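Long-range contacts in citrate lyase, subunit 1 (Methanosaeta concilii, PDB 6HXI), which probably catalyses, together with its partner subunit, the ATP-dependent cleavage of citrate by coenzyme A to acetyl-CoA and oxaloacetate: residues 341-346 with 378-383; 347-352 with 382-387. One frame throughout, in Å; residues are numbered along the deposited sequence.

Contact 1 of 2, residues 341-346 with 378-383; sequences AIANFT and GGPNYE. With COA (coenzyme A), chain G.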
# COMPACT_ATOMS: atom_id res chain seq x y z
N ALA C 341 -30.61 -45.97 13.96
CA ALA C 341 -31.89 -45.39 13.57
C ALA C 341 -31.65 -44.36 12.47
O ALA C 341 -30.55 -44.28 11.93
CB ALA C 341 -32.54 -44.72 14.78
N ILE C 342 -32.69 -43.61 12.12
CA ILE C 342 -32.59 -42.51 11.16
C ILE C 342 -32.10 -41.35 12.04
O ILE C 342 -32.84 -40.92 12.92
CB ILE C 342 -33.93 -42.22 10.45
CG1 ILE C 342 -34.45 -43.47 9.69
CG2 ILE C 342 -33.79 -40.99 9.50
CD1 ILE C 342 -35.96 -43.42 9.35
N ALA C 343 -30.81 -40.94 11.90
CA ALA C 343 -30.24 -39.89 12.74
C ALA C 343 -30.92 -38.56 12.56
O ALA C 343 -31.45 -38.25 11.48
CB ALA C 343 -28.74 -39.74 12.50
N ASN C 344 -30.86 -37.75 13.62
CA ASN C 344 -31.38 -36.38 13.62
C ASN C 344 -30.25 -35.43 13.21
O ASN C 344 -30.52 -34.40 12.61
CB ASN C 344 -31.87 -35.99 15.00
CG ASN C 344 -32.95 -36.88 15.55
OD1 ASN C 344 -34.14 -36.67 15.31
ND2 ASN C 344 -32.54 -37.83 16.35
N PHE C 345 -29.01 -35.71 13.60
CA PHE C 345 -27.96 -34.75 13.30
C PHE C 345 -26.61 -35.38 12.98
O PHE C 345 -25.81 -34.73 12.31
CB PHE C 345 -27.83 -33.67 14.39
CG PHE C 345 -27.36 -34.12 15.76
CD1 PHE C 345 -28.26 -34.64 16.69
CD2 PHE C 345 -26.03 -33.97 16.14
CE1 PHE C 345 -27.83 -35.03 17.97
CE2 PHE C 345 -25.60 -34.36 17.41
CZ PHE C 345 -26.50 -34.88 18.32
N THR C 346 -26.33 -36.61 13.45
CA THR C 346 -25.09 -37.33 13.15
C THR C 346 -24.97 -37.42 11.65
O THR C 346 -25.88 -37.91 10.99
CB THR C 346 -25.10 -38.71 13.82
OG1 THR C 346 -25.11 -38.54 15.25
CG2 THR C 346 -23.89 -39.59 13.43
N GLY C 378 -29.96 -44.41 8.22
CA GLY C 378 -30.67 -43.21 7.76
C GLY C 378 -30.09 -42.02 8.51
O GLY C 378 -29.34 -42.21 9.49
N GLY C 379 -30.43 -40.81 8.06
CA GLY C 379 -29.94 -39.59 8.68
C GLY C 379 -29.28 -38.60 7.72
O GLY C 379 -29.26 -38.84 6.51
N PRO C 380 -28.75 -37.45 8.25
CA PRO C 380 -28.10 -36.45 7.37
C PRO C 380 -27.04 -37.03 6.43
O PRO C 380 -26.11 -37.68 6.88
CB PRO C 380 -27.53 -35.42 8.36
CG PRO C 380 -28.37 -35.56 9.56
CD PRO C 380 -28.73 -37.00 9.66
N ASN C 381 -27.24 -36.82 5.12
CA ASN C 381 -26.39 -37.28 4.00
C ASN C 381 -26.27 -38.82 3.92
O ASN C 381 -25.26 -39.31 3.44
CB ASN C 381 -24.99 -36.61 4.01
CG ASN C 381 -24.97 -35.10 4.18
OD1 ASN C 381 -24.41 -34.59 5.15
ND2 ASN C 381 -25.50 -34.35 3.23
N TYR C 382 -27.30 -39.56 4.38
CA TYR C 382 -27.24 -41.03 4.39
C TYR C 382 -26.95 -41.62 3.02
O TYR C 382 -26.15 -42.55 2.96
CB TYR C 382 -28.48 -41.69 5.04
CG TYR C 382 -29.67 -41.84 4.12
CD1 TYR C 382 -30.62 -40.83 4.02
CD2 TYR C 382 -29.85 -42.98 3.35
CE1 TYR C 382 -31.73 -40.96 3.19
CE2 TYR C 382 -30.94 -43.11 2.48
CZ TYR C 382 -31.89 -42.11 2.43
OH TYR C 382 -32.99 -42.21 1.61
N GLU C 383 -27.58 -41.09 1.94
CA GLU C 383 -27.41 -41.63 0.58
C GLU C 383 -25.94 -41.61 0.16
O GLU C 383 -25.46 -42.61 -0.36
CB GLU C 383 -28.36 -40.99 -0.46
CG GLU C 383 -28.47 -39.47 -0.54
CD GLU C 383 -29.44 -38.83 0.43
OE1 GLU C 383 -28.98 -38.29 1.47
OE2 GLU C 383 -30.66 -38.91 0.18
N1A COA G . -9.89 -21.18 23.07
C2A COA G . -10.41 -21.64 24.22
N3A COA G . -11.51 -22.37 24.40
C4A COA G . -12.15 -22.59 23.24
C5A COA G . -11.74 -22.17 21.98
C6A COA G . -10.53 -21.46 21.91
N6A COA G . -9.96 -21.08 20.77
N7A COA G . -12.70 -22.48 21.03
C8A COA G . -13.64 -23.08 21.71
N9A COA G . -13.38 -23.18 23.05
C1B COA G . -14.24 -23.75 24.09
C2B COA G . -15.64 -23.16 24.19
O2B COA G . -15.63 -21.94 24.94
C3B COA G . -16.36 -24.29 24.92
O3B COA G . -16.10 -24.27 26.34
P3B COA G . -17.10 -24.86 27.44
O7A COA G . -17.40 -26.27 27.04
O8A COA G . -16.38 -24.75 28.74
O9A COA G . -18.32 -23.93 27.45
C4B COA G . -15.66 -25.56 24.44
O4B COA G . -14.42 -25.13 23.83
C5B COA G . -16.45 -26.40 23.47
O5B COA G . -17.03 -25.52 22.49
P1A COA G . -18.57 -25.72 21.97
O1A COA G . -18.89 -24.98 20.72
O2A COA G . -19.59 -25.48 23.08
O3A COA G . -18.43 -27.28 21.70
P2A COA G . -19.20 -28.48 20.99
O4A COA G . -18.78 -28.59 19.58
O5A COA G . -18.80 -29.72 21.77
O6A COA G . -20.79 -28.19 21.12
CBP COA G . -22.70 -29.55 21.78
CCP COA G . -21.57 -28.62 22.25
CDP COA G . -23.52 -29.96 23.02
CEP COA G . -23.63 -28.84 20.78
CAP COA G . -22.07 -30.80 21.11
OAP COA G . -21.01 -31.33 21.89
C9P COA G . -23.03 -31.93 20.74
O9P COA G . -23.69 -31.85 19.70
N8P COA G . -23.09 -32.97 21.58
C7P COA G . -24.03 -34.07 21.40
C6P COA G . -25.03 -34.14 22.52
C5P COA G . -25.94 -35.33 22.41
O5P COA G . -25.56 -36.37 21.88
N4P COA G . -27.17 -35.19 22.89
C3P COA G . -28.20 -36.21 22.77
C2P COA G . -28.89 -36.18 21.41
S1P COA G . -30.25 -37.37 21.54

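Contact 2 of 2, residues 347-352 with 382-387; sequences DVAKTF and YEQGLK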
# COMPACT_ATOMS: atom_id res chain seq x y z
N ASP C 347 -23.88 -36.88 11.11
CA ASP C 347 -23.63 -36.90 9.67
C ASP C 347 -23.22 -38.31 9.21
O ASP C 347 -22.17 -38.82 9.60
CB ASP C 347 -22.55 -35.86 9.31
CG ASP C 347 -22.65 -35.39 7.87
OD1 ASP C 347 -22.38 -36.22 6.96
OD2 ASP C 347 -23.02 -34.22 7.66
N VAL C 348 -24.05 -38.95 8.39
CA VAL C 348 -23.78 -40.33 7.94
C VAL C 348 -22.60 -40.39 6.96
O VAL C 348 -21.88 -41.40 6.93
CB VAL C 348 -25.07 -41.01 7.40
CG1 VAL C 348 -24.82 -42.48 7.02
CG2 VAL C 348 -26.22 -40.90 8.40
N ALA C 349 -22.39 -39.33 6.16
CA ALA C 349 -21.31 -39.24 5.19
C ALA C 349 -19.96 -39.19 5.87
O ALA C 349 -19.05 -39.91 5.46
CB ALA C 349 -21.48 -38.02 4.30
N LYS C 350 -19.81 -38.30 6.89
CA LYS C 350 -18.57 -38.09 7.67
C LYS C 350 -18.24 -39.31 8.53
O LYS C 350 -17.08 -39.73 8.57
CB LYS C 350 -18.67 -36.84 8.57
CG LYS C 350 -18.79 -35.52 7.83
CD LYS C 350 -18.89 -34.35 8.79
CE LYS C 350 -19.22 -33.08 8.06
NZ LYS C 350 -19.39 -31.93 8.99
N THR C 351 -19.26 -39.87 9.24
CA THR C 351 -19.07 -41.05 10.10
C THR C 351 -18.71 -42.27 9.25
O THR C 351 -17.70 -42.93 9.53
CB THR C 351 -20.27 -41.31 11.03
OG1 THR C 351 -21.43 -41.60 10.28
CG2 THR C 351 -20.51 -40.19 12.02
N PHE C 352 -19.51 -42.56 8.17
CA PHE C 352 -19.24 -43.71 7.30
C PHE C 352 -17.95 -43.54 6.51
O PHE C 352 -17.37 -44.54 6.14
CB PHE C 352 -20.43 -44.06 6.39
CG PHE C 352 -21.53 -44.86 7.07
CD1 PHE C 352 -21.56 -45.00 8.46
CD2 PHE C 352 -22.53 -45.46 6.32
CE1 PHE C 352 -22.57 -45.73 9.08
CE2 PHE C 352 -23.54 -46.19 6.95
CZ PHE C 352 -23.55 -46.32 8.32
N TYR C 382 -27.30 -39.56 4.38
CA TYR C 382 -27.24 -41.03 4.39
C TYR C 382 -26.95 -41.62 3.02
O TYR C 382 -26.15 -42.55 2.96
CB TYR C 382 -28.48 -41.69 5.04
CG TYR C 382 -29.67 -41.84 4.12
CD1 TYR C 382 -30.62 -40.83 4.02
CD2 TYR C 382 -29.85 -42.98 3.35
CE1 TYR C 382 -31.73 -40.96 3.19
CE2 TYR C 382 -30.94 -43.11 2.48
CZ TYR C 382 -31.89 -42.11 2.43
OH TYR C 382 -32.99 -42.21 1.61
N GLU C 383 -27.58 -41.09 1.94
CA GLU C 383 -27.41 -41.63 0.58
C GLU C 383 -25.94 -41.61 0.16
O GLU C 383 -25.46 -42.61 -0.36
CB GLU C 383 -28.36 -40.99 -0.46
CG GLU C 383 -28.47 -39.47 -0.54
CD GLU C 383 -29.44 -38.83 0.43
OE1 GLU C 383 -28.98 -38.29 1.47
OE2 GLU C 383 -30.66 -38.91 0.18
N GLN C 384 -25.21 -40.53 0.48
CA GLN C 384 -23.77 -40.41 0.24
C GLN C 384 -22.99 -41.45 1.06
O GLN C 384 -22.05 -42.05 0.53
CB GLN C 384 -23.30 -38.98 0.57
CG GLN C 384 -21.81 -38.74 0.37
CD GLN C 384 -21.35 -37.37 0.81
OE1 GLN C 384 -22.15 -36.47 1.12
NE2 GLN C 384 -20.04 -37.16 0.80
N GLY C 385 -23.39 -41.67 2.32
CA GLY C 385 -22.78 -42.66 3.20
C GLY C 385 -22.98 -44.09 2.71
O GLY C 385 -22.03 -44.89 2.68
N LEU C 386 -24.21 -44.44 2.32
CA LEU C 386 -24.53 -45.77 1.81
C LEU C 386 -23.84 -46.00 0.45
O LEU C 386 -23.48 -47.14 0.14
CB LEU C 386 -26.05 -46.02 1.68
CG LEU C 386 -26.98 -45.85 2.90
CD1 LEU C 386 -28.40 -46.25 2.53
CD2 LEU C 386 -26.54 -46.68 4.10
N LYS C 387 -23.64 -44.93 -0.36
CA LYS C 387 -22.93 -44.98 -1.65
C LYS C 387 -21.47 -45.42 -1.43
O LYS C 387 -20.97 -46.26 -2.17
CB LYS C 387 -22.97 -43.63 -2.38
CG LYS C 387 -22.75 -43.74 -3.89
CD LYS C 387 -22.14 -42.47 -4.51
CE LYS C 387 -23.13 -41.34 -4.73
NZ LYS C 387 -22.46 -40.01 -4.76

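Contact 1 of 2, residues 341-346 with 378-383
Pro380 packs its ring against the carbonyl oxygens of 341-346: its CD lies 3.3 Å from Thr346 O and 3.5 Å from Ala343 O, and CG is close to the carbonyl oxygens of Asn344 and Phe345. This is the tight part of the contact. Beside it the two segments run so close that a single bridge joins Ile342 to Gly378, with Ala343 N giving a nearly straight hydrogen bond (3.1 Å, 169°) to Gly378 O from above the carbonyl plane. Such proximity depends on two glycines, since a beta carbon on Gly378 would collide with Ile342 CG1 and one on Gly379 with Ala343 CB. The Phe345 ring is the looser part. It turns from Pro380, CG set between backbone N and carbonyl carbon (chi1 67°), and reaches, partly exposed, the pantetheine arm of coenzyme A, where CE1 is 3.8 Å from C2P and O5P lies in the ring plane at the edge. With an alanine here the arm would probably lose this edge and be freer to shift. Asn344 and Thr346 are buried and held by polar partners: Asn344 ND2, Phe345 N and Thr346 OG1 hydrogen-bond a citrate anion, Asn344 OD1 accepts from Ala155 of the partner alpha-subunit chain, and Thr346 OG1 also accepts from the backbone N of Asp308. The arrangement is that of a ligand site built from loops following neighbouring parallel strands of a Rossmann-like alpha/beta domain.

Contact 2 of 2, residues 347-352 with 382-387
Val348 overlaps the first turn of helix 382-396, its CB 3.7 Å from Tyr382 CA and its CG2 alongside Tyr382 CB, the two side chains pointing the same way. Its other methyl, CG1, stands anti to the backbone N (chi1 -176°), which places it over one face of the Phe352 ring, toward the rim. That ring presents an edge to the opposing helix: Gly385 O lies in its plane, 3.7 Å from CD2, and Leu386 CD2 is 4.2 Å from CE2. The centre of the interface is backbone against backbone, with Ala349 CA only 4.2 Å from Gly385 CA. A side chain on Gly385 would run into Val348 CG1 and press on Phe352, consistent with the close approach of the axes of segments 348-352 and 382-387, 7.6 Å. At the outer margin, the extended chain of Gln384 brings its amide against the Ala349 methyl, CD to CB 3.6 Å, while Gln384 also packs on Thr346 of the alpha-subunit chain. The contact across the helices is thus entirely van der Waals, and the polar work is done within 347-352. Asp347 is the N-cap residue; its OD1 takes weak bonds from Ala349 N and Lys350 N, and its carbonyl O is gripped from opposite faces by Thr351 N and by Thr351 OG1 (3.0 Å). On another flank, Lys350 O and Thr351 O accept from Thr311 OG1 and Thr314 OG1 of helix 311-325. The segments 348-352 and 382-387 run 27° from parallel; their helices follow strands 334-338 and 371-376, adjacent in the four-stranded parallel sheet; helix 348-361 belongs to the beta-alpha-beta crossover between those strands, and helix 382-396 leads on to strand 400-403.

Overall arrangement
Contacts 1 and 2 are successive layers of one structure, their centres about 8 Å apart: each loop of contact 1 runs straight into a helix of contact 2. Val348 joins the layers, its N probably hydrogen-bonded to Pro380 O at 2.8 Å and its CG2 packed 3.6 Å from Gly378 O. A second link is methyl to methyl, Thr346 CG2 to Thr351 CG2. Coenzyme A and citrate lie on the contact 1 side, where Phe345 belongs to the coenzyme A pocket. Between nearest atoms, citrate is about 3 Å from the Thr346 side chain and about 7 Å from that of Val348, and the sodium ion about 11 Å from that of Phe345. Contact 2 therefore packs the helix starts behind the citrate-holding loop.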